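Local coordinates for methyl-accepting chemotaxis protein (PDB 4EXO) that probably senses small molecules through its periplasmic PAS-like Cache domain, which here holds pyruvate, and passes the signal on to the chemotaxis machinery, at residues F61-Q66 / A93-L98; I68-A73 / W134-G139. One frame throughout, in Å; residues are numbered along the deposited sequence.

Contact 1: residues F61-Q66 / A93-L98; sequences FAYDSQ and AVIAGL. With PYR (pyruvic acid), chain B.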
loop_
_atom_site.group_PDB
_atom_site.type_symbol
_atom_site.label_atom_id
_atom_site.label_comp_id
_atom_site.label_asym_id
_atom_site.label_seq_id
_atom_site.Cartn_x
_atom_site.Cartn_y
_atom_site.Cartn_z
ATOM N N PHE A 61 0.570 12.899 1.365
ATOM C CA PHE A 61 0.315 14.317 1.204
ATOM C C PHE A 61 0.424 14.617 -0.305
ATOM O O PHE A 61 1.026 13.836 -1.060
ATOM C CB PHE A 61 1.352 15.156 2.011
ATOM C CG PHE A 61 2.780 14.796 1.695
ATOM C CD1 PHE A 61 3.395 15.299 0.525
ATOM C CD2 PHE A 61 3.527 13.965 2.533
ATOM C CE1 PHE A 61 4.726 14.959 0.225
ATOM C CE2 PHE A 61 4.856 13.606 2.225
ATOM C CZ PHE A 61 5.459 14.118 1.069
ATOM N N ALA A 62 -0.128 15.743 -0.745
ATOM C CA ALA A 62 0.162 16.194 -2.121
ATOM C C ALA A 62 0.195 17.696 -2.214
ATOM O O ALA A 62 -0.517 18.380 -1.448
ATOM C CB ALA A 62 -0.849 15.589 -3.137
ATOM N N TYR A 63 1.042 18.212 -3.117
ATOM C CA TYR A 63 1.154 19.660 -3.369
ATOM C C TYR A 63 1.084 19.878 -4.870
ATOM O O TYR A 63 1.508 18.998 -5.616
ATOM C CB TYR A 63 2.509 20.207 -2.855
ATOM C CG TYR A 63 2.618 20.137 -1.336
ATOM C CD1 TYR A 63 2.299 21.250 -0.532
ATOM C CD2 TYR A 63 3.004 18.949 -0.714
ATOM C CE1 TYR A 63 2.375 21.166 0.865
ATOM C CE2 TYR A 63 3.118 18.868 0.707
ATOM C CZ TYR A 63 2.764 19.980 1.468
ATOM O OH TYR A 63 2.846 19.905 2.839
ATOM N N ASP A 64 0.566 21.026 -5.315
ATOM C CA ASP A 64 0.667 21.351 -6.740
ATOM C C ASP A 64 2.031 21.957 -7.049
ATOM O O ASP A 64 2.852 22.119 -6.157
ATOM C CB ASP A 64 -0.544 22.160 -7.264
ATOM C CG ASP A 64 -0.565 23.607 -6.771
ATOM O OD1 ASP A 64 0.462 24.082 -6.252
ATOM O OD2 ASP A 64 -1.636 24.271 -6.923
ATOM N N SER A 65 2.293 22.281 -8.314
ATOM C CA SER A 65 3.627 22.771 -8.715
ATOM C C SER A 65 3.964 24.154 -8.160
ATOM O O SER A 65 5.156 24.521 -8.104
ATOM C CB SER A 65 3.805 22.760 -10.255
ATOM O OG SER A 65 3.835 21.425 -10.706
ATOM N N GLN A 66 2.946 24.897 -7.719
ATOM C CA GLN A 66 3.181 26.193 -7.039
ATOM C C GLN A 66 3.409 26.056 -5.525
ATOM O O GLN A 66 3.631 27.042 -4.838
ATOM C CB GLN A 66 2.017 27.184 -7.312
ATOM C CG GLN A 66 1.564 27.285 -8.817
ATOM C CD GLN A 66 2.720 27.246 -9.799
ATOM O OE1 GLN A 66 3.573 28.154 -9.823
ATOM N NE2 GLN A 66 2.759 26.194 -10.625
ATOM N N ALA A 93 14.260 23.533 2.130
ATOM C CA ALA A 93 13.033 23.983 1.487
ATOM C C ALA A 93 12.266 22.745 1.062
ATOM O O ALA A 93 12.475 22.169 -0.026
ATOM C CB ALA A 93 13.314 24.922 0.288
ATOM N N VAL A 94 11.406 22.291 1.968
ATOM C CA VAL A 94 10.787 20.971 1.838
ATOM C C VAL A 94 9.879 20.827 0.599
ATOM O O VAL A 94 9.998 19.845 -0.143
ATOM C CB VAL A 94 9.956 20.615 3.144
ATOM C CG1 VAL A 94 9.255 19.219 3.007
ATOM C CG2 VAL A 94 10.882 20.642 4.374
ATOM N N ILE A 95 8.953 21.774 0.424
ATOM C CA ILE A 95 7.931 21.660 -0.633
ATOM C C ILE A 95 8.596 21.848 -2.009
ATOM O O ILE A 95 8.353 21.069 -2.969
ATOM C CB ILE A 95 6.714 22.618 -0.392
ATOM C CG1 ILE A 95 5.730 22.010 0.621
ATOM C CG2 ILE A 95 5.812 22.699 -1.629
ATOM C CD1 ILE A 95 6.291 21.612 1.897
ATOM N N ALA A 96 9.439 22.856 -2.111
ATOM C CA ALA A 96 10.134 23.085 -3.384
ATOM C C ALA A 96 11.021 21.875 -3.708
ATOM O O ALA A 96 11.124 21.456 -4.870
ATOM C CB ALA A 96 10.978 24.342 -3.320
ATOM N N GLY A 97 11.658 21.327 -2.670
ATOM C CA GLY A 97 12.542 20.175 -2.843
ATOM C C GLY A 97 11.792 18.941 -3.324
ATOM O O GLY A 97 12.303 18.202 -4.166
ATOM N N LEU A 98 10.579 18.708 -2.802
ATOM C CA LEU A 98 9.786 17.548 -3.225
ATOM C C LEU A 98 9.240 17.734 -4.632
ATOM O O LEU A 98 9.161 16.758 -5.428
ATOM C CB LEU A 98 8.627 17.254 -2.264
ATOM C CG LEU A 98 9.024 16.654 -0.901
ATOM C CD1 LEU A 98 7.880 16.884 0.140
ATOM C CD2 LEU A 98 9.299 15.158 -1.067
HETATM C C PYR B . 4.718 15.871 4.923
HETATM O O PYR B . 5.839 15.206 5.106
HETATM O OXT PYR B . 3.653 15.526 5.621
HETATM C CA PYR B . 4.647 16.945 4.006
HETATM O O3 PYR B . 3.514 17.534 3.893
HETATM C CB PYR B . 5.824 17.456 3.185
#

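Contact 2: residues I68-A73 / W134-G139; sequences INTLHA and WDWVLG. With PYR (pyruvic acid), chain B.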
loop_
_atom_site.group_PDB
_atom_site.type_symbol
_atom_site.label_atom_id
_atom_site.label_comp_id
_atom_site.label_asym_id
_atom_site.label_seq_id
_atom_site.Cartn_x
_atom_site.Cartn_y
_atom_site.Cartn_z
ATOM N N ILE A 68 1.156 24.734 -3.360
ATOM C CA ILE A 68 -0.133 24.775 -2.645
ATOM C C ILE A 68 -0.517 23.342 -2.254
ATOM O O ILE A 68 -0.591 22.449 -3.110
ATOM C CB ILE A 68 -1.236 25.406 -3.465
ATOM C CG1 ILE A 68 -0.871 26.867 -3.796
ATOM C CG2 ILE A 68 -2.593 25.393 -2.646
ATOM C CD1 ILE A 68 -1.726 27.439 -4.951
ATOM N N ASN A 69 -0.729 23.120 -0.963
ATOM C CA ASN A 69 -1.195 21.800 -0.519
ATOM C C ASN A 69 -2.552 21.439 -1.116
ATOM O O ASN A 69 -3.512 22.225 -1.041
ATOM C CB ASN A 69 -1.248 21.725 1.014
ATOM C CG ASN A 69 -1.608 20.330 1.486
ATOM O OD1 ASN A 69 -2.764 20.061 1.758
ATOM N ND2 ASN A 69 -0.623 19.418 1.494
ATOM N N THR A 70 -2.638 20.258 -1.724
ATOM C CA THR A 70 -3.894 19.790 -2.266
ATOM C C THR A 70 -4.513 18.655 -1.432
ATOM O O THR A 70 -5.734 18.444 -1.472
ATOM C CB THR A 70 -3.748 19.331 -3.725
ATOM O OG1 THR A 70 -2.798 18.272 -3.826
ATOM C CG2 THR A 70 -3.253 20.517 -4.600
ATOM N N LEU A 71 -3.700 17.920 -0.682
ATOM C CA LEU A 71 -4.317 17.020 0.307
ATOM C C LEU A 71 -3.320 16.777 1.401
ATOM O O LEU A 71 -2.104 16.789 1.143
ATOM C CB LEU A 71 -4.767 15.717 -0.353
ATOM C CG LEU A 71 -3.661 14.771 -0.865
ATOM C CD1 LEU A 71 -3.304 13.650 0.164
ATOM C CD2 LEU A 71 -4.102 14.134 -2.183
ATOM N N HIS A 72 -3.783 16.597 2.638
ATOM C CA HIS A 72 -2.844 16.204 3.702
ATOM C C HIS A 72 -3.588 15.270 4.664
ATOM O O HIS A 72 -4.614 15.663 5.248
ATOM C CB HIS A 72 -2.250 17.425 4.451
ATOM C CG HIS A 72 -0.955 17.094 5.131
ATOM N ND1 HIS A 72 -0.890 16.334 6.291
ATOM C CD2 HIS A 72 0.327 17.299 4.740
ATOM C CE1 HIS A 72 0.382 16.149 6.616
ATOM N NE2 HIS A 72 1.138 16.723 5.688
ATOM N N ALA A 73 -3.114 14.029 4.783
ATOM C CA ALA A 73 -3.836 13.004 5.559
ATOM C C ALA A 73 -3.884 13.339 7.056
ATOM O O ALA A 73 -4.847 12.986 7.732
ATOM C CB ALA A 73 -3.173 11.613 5.385
ATOM N N TRP A 134 -3.492 16.077 -12.850
ATOM C CA TRP A 134 -3.978 16.902 -11.753
ATOM C C TRP A 134 -2.980 17.926 -11.176
ATOM O O TRP A 134 -3.345 18.676 -10.258
ATOM C CB TRP A 134 -4.471 15.971 -10.643
ATOM C CG TRP A 134 -5.713 15.261 -11.033
ATOM C CD1 TRP A 134 -6.524 15.539 -12.110
ATOM C CD2 TRP A 134 -6.317 14.180 -10.345
ATOM N NE1 TRP A 134 -7.594 14.673 -12.133
ATOM C CE2 TRP A 134 -7.489 13.829 -11.054
ATOM C CE3 TRP A 134 -5.977 13.458 -9.195
ATOM C CZ2 TRP A 134 -8.332 12.794 -10.639
ATOM C CZ3 TRP A 134 -6.817 12.426 -8.789
ATOM C CH2 TRP A 134 -7.972 12.102 -9.508
ATOM N N ASP A 135 -1.766 17.972 -11.732
ATOM C CA ASP A 135 -0.634 18.726 -11.199
ATOM C C ASP A 135 -0.482 18.408 -9.697
ATOM O O ASP A 135 -0.411 19.324 -8.875
ATOM C CB ASP A 135 -0.810 20.251 -11.406
ATOM C CG ASP A 135 0.432 21.044 -11.080
ATOM O OD1 ASP A 135 1.555 20.568 -11.376
ATOM O OD2 ASP A 135 0.303 22.179 -10.522
ATOM N N TRP A 136 -0.478 17.123 -9.347
ATOM C CA TRP A 136 -0.202 16.716 -7.966
ATOM C C TRP A 136 1.167 16.087 -7.883
ATOM O O TRP A 136 1.459 15.109 -8.587
ATOM C CB TRP A 136 -1.226 15.719 -7.428
ATOM C CG TRP A 136 -2.582 16.288 -7.100
ATOM C CD1 TRP A 136 -2.996 17.592 -7.201
ATOM C CD2 TRP A 136 -3.697 15.549 -6.599
ATOM N NE1 TRP A 136 -4.311 17.704 -6.797
ATOM C CE2 TRP A 136 -4.768 16.456 -6.444
ATOM C CE3 TRP A 136 -3.897 14.202 -6.268
ATOM C CZ2 TRP A 136 -6.014 16.061 -5.933
ATOM C CZ3 TRP A 136 -5.150 13.804 -5.796
ATOM C CH2 TRP A 136 -6.182 14.726 -5.634
ATOM N N VAL A 137 1.976 16.640 -6.981
ATOM C CA VAL A 137 3.170 15.982 -6.475
ATOM C C VAL A 137 2.690 15.236 -5.236
ATOM O O VAL A 137 2.450 15.846 -4.178
ATOM C CB VAL A 137 4.253 17.011 -6.117
ATOM C CG1 VAL A 137 5.479 16.311 -5.491
ATOM C CG2 VAL A 137 4.683 17.798 -7.364
ATOM N N LEU A 138 2.491 13.940 -5.420
ATOM C CA LEU A 138 1.933 13.053 -4.374
ATOM C C LEU A 138 3.114 12.409 -3.651
ATOM O O LEU A 138 3.975 11.841 -4.306
ATOM C CB LEU A 138 1.082 11.962 -5.026
ATOM C CG LEU A 138 0.473 10.872 -4.115
ATOM C CD1 LEU A 138 -0.509 11.512 -3.103
ATOM C CD2 LEU A 138 -0.243 9.777 -4.933
ATOM N N GLY A 139 3.126 12.464 -2.320
ATOM C CA GLY A 139 4.293 12.016 -1.555
ATOM C C GLY A 139 3.939 11.223 -0.309
ATOM O O GLY A 139 2.811 11.290 0.166
HETATM C C PYR B . 4.718 15.871 4.923
HETATM O O PYR B . 5.839 15.206 5.106
HETATM O OXT PYR B . 3.653 15.526 5.621
HETATM C CA PYR B . 4.647 16.945 4.006
HETATM O O3 PYR B . 3.514 17.534 3.893
HETATM C CB PYR B . 5.824 17.456 3.185
#

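Contact 1: residues F61-Q66 / A93-L98
Ile95, on the first turn of helix 94-104, lays its CG1 over one face of the Tyr63 ring, in a CH-pi contact 3.6 Å from the ring centroid and 19° off the normal. The methylene sits toward the rim, closest to Tyr63 CE1, while Ile95 CG2 reaches back toward Tyr63 CD1 and CG, and Ile95 CD1 runs on to Tyr63 CZ and OH, so the branched side chain spans the ring. With CG1 of Ile95 anti to the carbonyl carbon (chi1 -81°), this branch comes nearest the ring and CG2 lies alongside. One helical turn on, Leu98 makes the second apolar contact: its CD1 meets Phe61 CE1 at 3.7 Å, coming obliquely to the ring and at about a right angle to the Phe61 side chain. The same methyl also touches the methyl carbon CB of pyruvate, as does Val94 CG1 from 3.9 Å.

Between the two segments the contact is apolar; the polar bond here goes to the ligand. Tyr63 OH donates to the keto oxygen O3 of pyruvate over 2.7 Å, with O3 at the edge of the phenol ring and near its plane. Phe61 places one ring face against the flat ligand, whose CA lies 3.5 Å above the ring plane. Trp113, on strand 108-115, also touches Tyr63, Val94 and Ile95. The contact thus joins helix to sheet in a Cache domain and sorts the ligand chemically: aliphatic carbons meet its methyl, while a phenol hydroxyl takes its keto oxygen.

Contact 2: residues I68-A73 / W134-G139
Trp136 of strand 136-143 meets Thr70 and Leu71 of edge strand 69-72 across the intervening strand 61-63, on the antiparallel sheet of the PAS-like Cache fold. Thr70 and Leu71 form a classic beta bulge opposite Ala62, and both direct their side chains at the tryptophan. In Thr70, CB lies 3.5 Å from Trp136 NE1, and CG2 is near NE1 and CD1 of the same ring. OG1, set between the backbone N and the carbonyl carbon (chi1 59°), rests 3.3 Å above the indole plane, near NE1 and CD1; the angle is too poor for a hydrogen bond to NE1, and OG1 instead makes a weak one with Ala62 O. Leu71 CD2 comes over the same face at the six-membered ring, 4.1 Å from its centroid, in a CH-pi contact. Trp134 CE3 lies against the opposite face, toward the rim, so side chains flank the indole on both faces, and Lys46 of helix 42-51 also touches it.

Beyond the bulge, His72 turns to the ligand: its NE2 donates to pyruvate OXT at 2.8 Å and, more weakly, to O3. Within the strand, Asn69 ND2 donates to Leu71 O at 3.0 Å, from a position 62° out of the carbonyl plane.

The two contacts share one sheet, their centres about 8 Å apart, and their segments alternate along the chain. Strand 61-63 of contact 1 runs between the two strands of contact 2: Tyr63 O is 2.8 Å from Val137 N in a probable backbone hydrogen bond. Farther along the chain, Ser65 OG and Asp135 OD1 lie 2.5 Å apart, a probable hydrogen bond tying the loops of both contacts. Pyruvate joins them again: both contacts supply donors to its keto oxygen, with Tyr59 and Lys124 adding further hydrogen bonds to the ligand.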